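Local coordinates for PHD-type domain-containing protein (Chaetomium thermophilum, PDB 6VHF) that is the Cfp1 subunit of the H3K4 methyltransferase complex COMPASS, this part being the zinc-binding domain that interacts with RbBP5, at residues Ile38-Glu42 / Lys54-Asp60; Met30-Leu36 / Arg62-Val66. All coordinates share one frame; numbering follows the deposited sequence.

Contact 1: residues Ile38-Glu42 / Lys54-Asp60. With ZN (zinc ion), chain B.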
loop_
_atom_site.group_PDB
_atom_site.type_symbol
_atom_site.label_atom_id
_atom_site.label_comp_id
_atom_site.label_asym_id
_atom_site.label_seq_id
_atom_site.Cartn_x
_atom_site.Cartn_y
_atom_site.Cartn_z
ATOM N N ILE A 38 13.952 -8.348 -0.885
ATOM C CA ILE A 38 15.099 -8.121 -1.755
ATOM C C ILE A 38 16.407 -8.442 -1.030
ATOM O O ILE A 38 17.258 -9.150 -1.569
ATOM C CB ILE A 38 15.070 -6.683 -2.297
ATOM C CG1 ILE A 38 14.004 -6.565 -3.377
ATOM C CG2 ILE A 38 16.411 -6.301 -2.895
ATOM C CD1 ILE A 38 13.471 -5.134 -3.584
ATOM N N ALA A 39 16.570 -7.959 0.215
ATOM C CA ALA A 39 17.826 -8.143 0.950
ATOM C C ALA A 39 18.076 -9.609 1.288
ATOM O O ALA A 39 19.223 -10.063 1.286
ATOM C CB ALA A 39 17.823 -7.327 2.244
ATOM N N ARG A 40 17.019 -10.339 1.650
ATOM C CA ARG A 40 17.156 -11.758 1.952
ATOM C C ARG A 40 17.490 -12.549 0.702
ATOM O O ARG A 40 18.199 -13.559 0.774
ATOM C CB ARG A 40 15.870 -12.292 2.588
ATOM C CG ARG A 40 15.636 -11.836 4.010
ATOM C CD ARG A 40 14.359 -12.479 4.576
ATOM N NE ARG A 40 14.349 -13.919 4.355
ATOM C CZ ARG A 40 14.942 -14.793 5.166
ATOM N NH1 ARG A 40 15.562 -14.361 6.266
ATOM N NH2 ARG A 40 14.900 -16.095 4.887
ATOM N N ARG A 41 17.007 -12.082 -0.449
ATOM C CA ARG A 41 17.357 -12.689 -1.723
ATOM C C ARG A 41 18.826 -12.459 -2.041
ATOM O O ARG A 41 19.541 -13.390 -2.419
ATOM C CB ARG A 41 16.462 -12.117 -2.828
ATOM C CG ARG A 41 16.763 -12.710 -4.200
ATOM C CD ARG A 41 16.110 -11.951 -5.355
ATOM N NE ARG A 41 16.514 -12.564 -6.615
ATOM C CZ ARG A 41 17.504 -12.133 -7.390
ATOM N NH1 ARG A 41 18.182 -11.035 -7.071
ATOM N NH2 ARG A 41 17.811 -12.800 -8.502
ATOM N N GLU A 42 19.305 -11.228 -1.860
ATOM C CA GLU A 42 20.718 -10.954 -2.091
ATOM C C GLU A 42 21.596 -11.748 -1.127
ATOM O O GLU A 42 22.659 -12.236 -1.518
ATOM C CB GLU A 42 20.986 -9.450 -1.980
ATOM C CG GLU A 42 22.467 -9.069 -1.994
ATOM C CD GLU A 42 22.743 -7.636 -1.506
ATOM O OE1 GLU A 42 23.946 -7.266 -1.393
ATOM O OE2 GLU A 42 21.767 -6.899 -1.215
ATOM N N LYS A 54 22.098 -16.428 -9.410
ATOM C CA LYS A 54 21.530 -15.107 -9.657
ATOM C C LYS A 54 20.228 -15.163 -10.450
ATOM O O LYS A 54 19.502 -14.170 -10.476
ATOM C CB LYS A 54 22.542 -14.209 -10.393
ATOM C CG LYS A 54 23.872 -13.884 -9.649
ATOM C CD LYS A 54 24.679 -15.119 -9.172
ATOM C CE LYS A 54 24.986 -16.116 -10.300
ATOM N NZ LYS A 54 25.668 -17.306 -9.735
ATOM N N ASP A 55 19.935 -16.281 -11.112
ATOM C CA ASP A 55 18.644 -16.505 -11.750
ATOM C C ASP A 55 17.545 -16.800 -10.741
ATOM O O ASP A 55 16.382 -16.908 -11.139
ATOM C CB ASP A 55 18.736 -17.680 -12.739
ATOM C CG ASP A 55 19.861 -17.524 -13.735
ATOM O OD1 ASP A 55 20.680 -18.467 -13.868
ATOM O OD2 ASP A 55 19.920 -16.466 -14.399
ATOM N N ILE A 56 17.893 -16.979 -9.463
ATOM C CA ILE A 56 16.899 -17.312 -8.445
ATOM C C ILE A 56 15.836 -16.220 -8.361
ATOM O O ILE A 56 16.151 -15.022 -8.368
ATOM C CB ILE A 56 17.598 -17.530 -7.094
ATOM C CG1 ILE A 56 18.062 -18.976 -6.963
ATOM C CG2 ILE A 56 16.699 -17.112 -5.922
ATOM C CD1 ILE A 56 16.935 -19.966 -6.971
ATOM N N CYS A 57 14.566 -16.634 -8.292
ATOM C CA CYS A 57 13.452 -15.692 -8.184
ATOM C C CYS A 57 13.527 -14.901 -6.883
ATOM O O CYS A 57 13.716 -13.680 -6.893
ATOM C CB CYS A 57 12.120 -16.432 -8.279
ATOM S SG CYS A 57 10.669 -15.323 -7.985
ATOM N N GLY A 58 13.402 -15.591 -5.749
ATOM C CA GLY A 58 13.596 -14.969 -4.457
ATOM C C GLY A 58 12.345 -14.385 -3.825
ATOM O O GLY A 58 12.419 -13.889 -2.694
ATOM N N TYR A 59 11.209 -14.442 -4.518
ATOM C CA TYR A 59 9.942 -13.963 -3.987
ATOM C C TYR A 59 9.637 -14.607 -2.642
ATOM O O TYR A 59 9.670 -15.832 -2.502
ATOM C CB TYR A 59 8.831 -14.263 -4.998
ATOM C CG TYR A 59 7.473 -13.708 -4.666
ATOM C CD1 TYR A 59 6.548 -14.469 -3.969
ATOM C CD2 TYR A 59 7.099 -12.441 -5.079
ATOM C CE1 TYR A 59 5.304 -13.987 -3.680
ATOM C CE2 TYR A 59 5.843 -11.944 -4.795
ATOM C CZ TYR A 59 4.946 -12.722 -4.090
ATOM O OH TYR A 59 3.681 -12.243 -3.785
ATOM N N ASP A 60 9.352 -13.768 -1.651
ATOM C CA ASP A 60 8.969 -14.209 -0.319
ATOM C C ASP A 60 7.452 -14.388 -0.236
ATOM O O ASP A 60 6.686 -13.560 -0.742
ATOM C CB ASP A 60 9.432 -13.182 0.715
ATOM C CG ASP A 60 9.459 -13.729 2.117
ATOM O OD1 ASP A 60 8.386 -14.129 2.626
ATOM O OD2 ASP A 60 10.560 -13.739 2.722
HETATM ZN ZN ZN B . 8.918 -16.960 -8.299
HETATM O O HOH W 1 12.963 -14.418 2.043
#
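Arg-41 reaches out from helix 4-46 and lays the edge of its guanidinium against the backbone carbonyls of the loop at Ile-56 and Cys-57. CG stands anti to the backbone N (chi1 -180°) and the chain runs on extended to NE, which carries the flat group straight across to the loop. There two nitrogens grip Ile-56 O side-on: Arg-41 NH2 donates at 2.8 Å to Ile-56 O, in the plane of that carbonyl, while Arg-41 NE, 3.0 Å from Ile-56 O, comes from above the same plane. Ile-56 O itself lies within the guanidinium plane, which fixes the rotation of the group. NE also makes a weak bond to Cys-57 O, and Arg-41 CG packs at 3.9 Å on Gly-58 CA, the glycine letting the arginine chain lie close on the backbone. At the other end of the contact, the Arg-40 guanidinium and the Asp-60 carboxylate are turned 75° apart and meet through a water, which accepts from NE of Arg-40 at 2.7 Å and donates to OD2 of Asp-60 at 2.6 Å. Asp-60 also forms a salt bridge with Arg-62, and Arg-40 NH2 bonds to Pro-124 O. Cys-57, whose carbonyl also accepts from Trp-141 NE1, points CB away from the helix, and its SG binds zinc at 2.4 Å, in a site completed by Cys-130, Cys-135 and His-138: the non-canonical, monovalent zinc finger of Cfp1.

Contact 2: residues Met30-Leu36 / Arg62-Val66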
loop_
_atom_site.group_PDB
_atom_site.type_symbol
_atom_site.label_atom_id
_atom_site.label_comp_id
_atom_site.label_asym_id
_atom_site.label_seq_id
_atom_site.Cartn_x
_atom_site.Cartn_y
_atom_site.Cartn_z
ATOM N N MET A 30 4.637 -2.127 3.717
ATOM C CA MET A 30 4.803 -3.027 2.583
ATOM C C MET A 30 6.108 -2.726 1.850
ATOM O O MET A 30 6.811 -3.647 1.409
ATOM C CB MET A 30 3.603 -2.930 1.643
ATOM C CG MET A 30 2.270 -3.376 2.269
ATOM S SD MET A 30 2.263 -5.131 2.774
ATOM C CE MET A 30 2.812 -5.086 4.485
ATOM N N LEU A 31 6.480 -1.448 1.751
ATOM C CA LEU A 31 7.759 -1.136 1.130
ATOM C C LEU A 31 8.915 -1.715 1.937
ATOM O O LEU A 31 9.881 -2.217 1.359
ATOM C CB LEU A 31 7.923 0.365 0.931
ATOM C CG LEU A 31 6.959 0.913 -0.132
ATOM C CD1 LEU A 31 6.874 2.447 -0.122
ATOM C CD2 LEU A 31 7.327 0.397 -1.513
ATOM N N GLN A 32 8.827 -1.701 3.266
ATOM C CA GLN A 32 9.890 -2.336 4.044
ATOM C C GLN A 32 9.909 -3.839 3.817
ATOM O O GLN A 32 10.986 -4.439 3.662
ATOM C CB GLN A 32 9.729 -2.049 5.531
ATOM C CG GLN A 32 9.712 -0.582 5.911
ATOM C CD GLN A 32 9.774 -0.414 7.414
ATOM O OE1 GLN A 32 8.749 -0.361 8.084
ATOM N NE2 GLN A 32 10.982 -0.364 7.955
ATOM N N LEU A 33 8.732 -4.466 3.810
ATOM C CA LEU A 33 8.653 -5.897 3.536
ATOM C C LEU A 33 9.305 -6.235 2.201
ATOM O O LEU A 33 10.091 -7.182 2.099
ATOM C CB LEU A 33 7.191 -6.336 3.548
ATOM C CG LEU A 33 6.889 -7.786 3.189
ATOM C CD1 LEU A 33 7.521 -8.725 4.212
ATOM C CD2 LEU A 33 5.370 -8.010 3.088
ATOM N N ILE A 34 8.994 -5.457 1.162
ATOM C CA ILE A 34 9.612 -5.671 -0.142
ATOM C C ILE A 34 11.124 -5.503 -0.047
ATOM O O ILE A 34 11.891 -6.304 -0.596
ATOM C CB ILE A 34 9.008 -4.715 -1.178
ATOM C CG1 ILE A 34 7.508 -4.973 -1.344
ATOM C CG2 ILE A 34 9.702 -4.875 -2.511
ATOM C CD1 ILE A 34 6.814 -3.864 -2.146
ATOM N N GLU A 35 11.579 -4.454 0.644
ATOM C CA GLU A 35 13.011 -4.305 0.872
ATOM C C GLU A 35 13.584 -5.510 1.618
ATOM O O GLU A 35 14.659 -6.003 1.269
ATOM C CB GLU A 35 13.293 -3.018 1.647
ATOM C CG GLU A 35 14.493 -2.244 1.137
ATOM C CD GLU A 35 14.666 -0.881 1.820
ATOM O OE1 GLU A 35 15.661 -0.720 2.574
ATOM O OE2 GLU A 35 13.809 0.022 1.603
ATOM N N LEU A 36 12.902 -5.986 2.664
ATOM C CA LEU A 36 13.423 -7.144 3.386
ATOM C C LEU A 36 13.528 -8.361 2.468
ATOM O O LEU A 36 14.500 -9.127 2.545
ATOM C CB LEU A 36 12.560 -7.445 4.611
ATOM C CG LEU A 36 12.722 -8.821 5.269
ATOM C CD1 LEU A 36 14.134 -9.019 5.799
ATOM C CD2 LEU A 36 11.718 -9.022 6.380
ATOM N N ARG A 62 5.477 -13.951 2.153
ATOM C CA ARG A 62 4.802 -12.867 2.849
ATOM C C ARG A 62 4.428 -11.734 1.908
ATOM O O ARG A 62 3.552 -10.937 2.246
ATOM C CB ARG A 62 5.686 -12.341 3.976
ATOM C CG ARG A 62 5.927 -13.347 5.096
ATOM C CD ARG A 62 7.024 -12.857 6.016
ATOM N NE ARG A 62 8.326 -12.833 5.351
ATOM C CZ ARG A 62 9.467 -12.595 5.989
ATOM N NH1 ARG A 62 9.443 -12.352 7.292
ATOM N NH2 ARG A 62 10.626 -12.599 5.333
ATOM N N LEU A 63 5.065 -11.648 0.734
ATOM C CA LEU A 63 4.743 -10.592 -0.216
ATOM C C LEU A 63 3.327 -10.713 -0.768
ATOM O O LEU A 63 2.870 -9.794 -1.456
ATOM C CB LEU A 63 5.753 -10.577 -1.369
ATOM C CG LEU A 63 7.192 -10.204 -0.968
ATOM C CD1 LEU A 63 8.185 -10.466 -2.091
ATOM C CD2 LEU A 63 7.298 -8.757 -0.510
ATOM N N ASP A 64 2.622 -11.811 -0.484
ATOM C CA ASP A 64 1.224 -11.895 -0.876
ATOM C C ASP A 64 0.370 -10.904 -0.097
ATOM O O ASP A 64 -0.659 -10.449 -0.609
ATOM C CB ASP A 64 0.717 -13.316 -0.684
ATOM C CG ASP A 64 1.428 -14.300 -1.577
ATOM O OD1 ASP A 64 2.221 -13.860 -2.441
ATOM O OD2 ASP A 64 1.208 -15.512 -1.406
ATOM N N THR A 65 0.787 -10.560 1.130
ATOM C CA THR A 65 0.163 -9.466 1.872
ATOM C C THR A 65 0.077 -8.200 1.030
ATOM O O THR A 65 -0.922 -7.477 1.085
ATOM C CB THR A 65 0.957 -9.193 3.147
ATOM O OG1 THR A 65 1.192 -10.429 3.820
ATOM C CG2 THR A 65 0.187 -8.282 4.073
ATOM N N VAL A 66 1.118 -7.922 0.239
ATOM C CA VAL A 66 1.110 -6.731 -0.602
ATOM C C VAL A 66 -0.071 -6.766 -1.557
ATOM O O VAL A 66 -0.685 -5.728 -1.833
ATOM C CB VAL A 66 2.449 -6.600 -1.353
ATOM C CG1 VAL A 66 2.380 -5.494 -2.386
ATOM C CG2 VAL A 66 3.565 -6.354 -0.380
#
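Two helices joined through the zinc-binding loop pack here, the long helix 4-46 presenting Met-30, Leu-33, Ile-34 and Leu-36 to the turn that leads into helix 64-77. Leu-33 contributes the largest share of the buried surface. Its CG is anti to the backbone N (chi1 176°), and the two methyls part company: Leu-33 CD2 comes to 3.5 Å from Arg-62 O, while CD1 lies beside Arg-62 CB. The branch point of Leu-33 meets a methyl of Leu-63, with 3.8 Å between Leu-33 CG and Leu-63 CD2. That same methyl wedges between Leu-33 and Ile-34, Leu-63 CD2 standing 3.9 Å from Ile-34 CG1, and the side chains of Ile-34 and Leu-63 cross at about a right angle. Ile-34 and Leu-63 are buried in this all-helical domain, and helix 141-177 supplies a third wall: Trp-141 touches Leu-63, and Leu-145 and Thr-146 touch Ile-34. One turn earlier on the long helix, Met-30 slides past Val-66 in the opposite direction, its SD 3.6 Å from Val-66 CG2. The bend at chi2 (-62°) swings Met-30 SD round to lie also 4.0 Å from Thr-65 CG2. Thr-65 ties the turn together, its OG1 donating at 2.9 Å to Arg-62 O, in the carbonyl plane; the same oxygen accepts from Thr-65 N, and two donors thus hold it. Toward the exposed rim, Leu-36 CD2 rests obliquely against the Arg-62 guanidinium, 3.9 Å from Arg-62 NH2, a nitrogen that makes a salt bridge with Asp-60 OD2.

Overall arrangement
Contacts 1 and 2 lie in succession along helix 4-46, their centres about 13 Å apart, and the chain that returns from this helix packs back on it first at 54-60 and then at 62-66. The two contacts also touch: Tyr-59 OH lies 2.6 Å from Asp-64 OD1, a probable hydrogen bond, and Arg-40 CD on the long helix packs 3.8 Å from Arg-62 NH2. Contact 1 provides a zinc ligand, whereas contact 2 stands back from the metal, with the Leu-63 side chain about 9 Å from the zinc. Trp-141, at the start of helix 141-177, touches both Arg-41 of contact 1 and Leu-63 of contact 2.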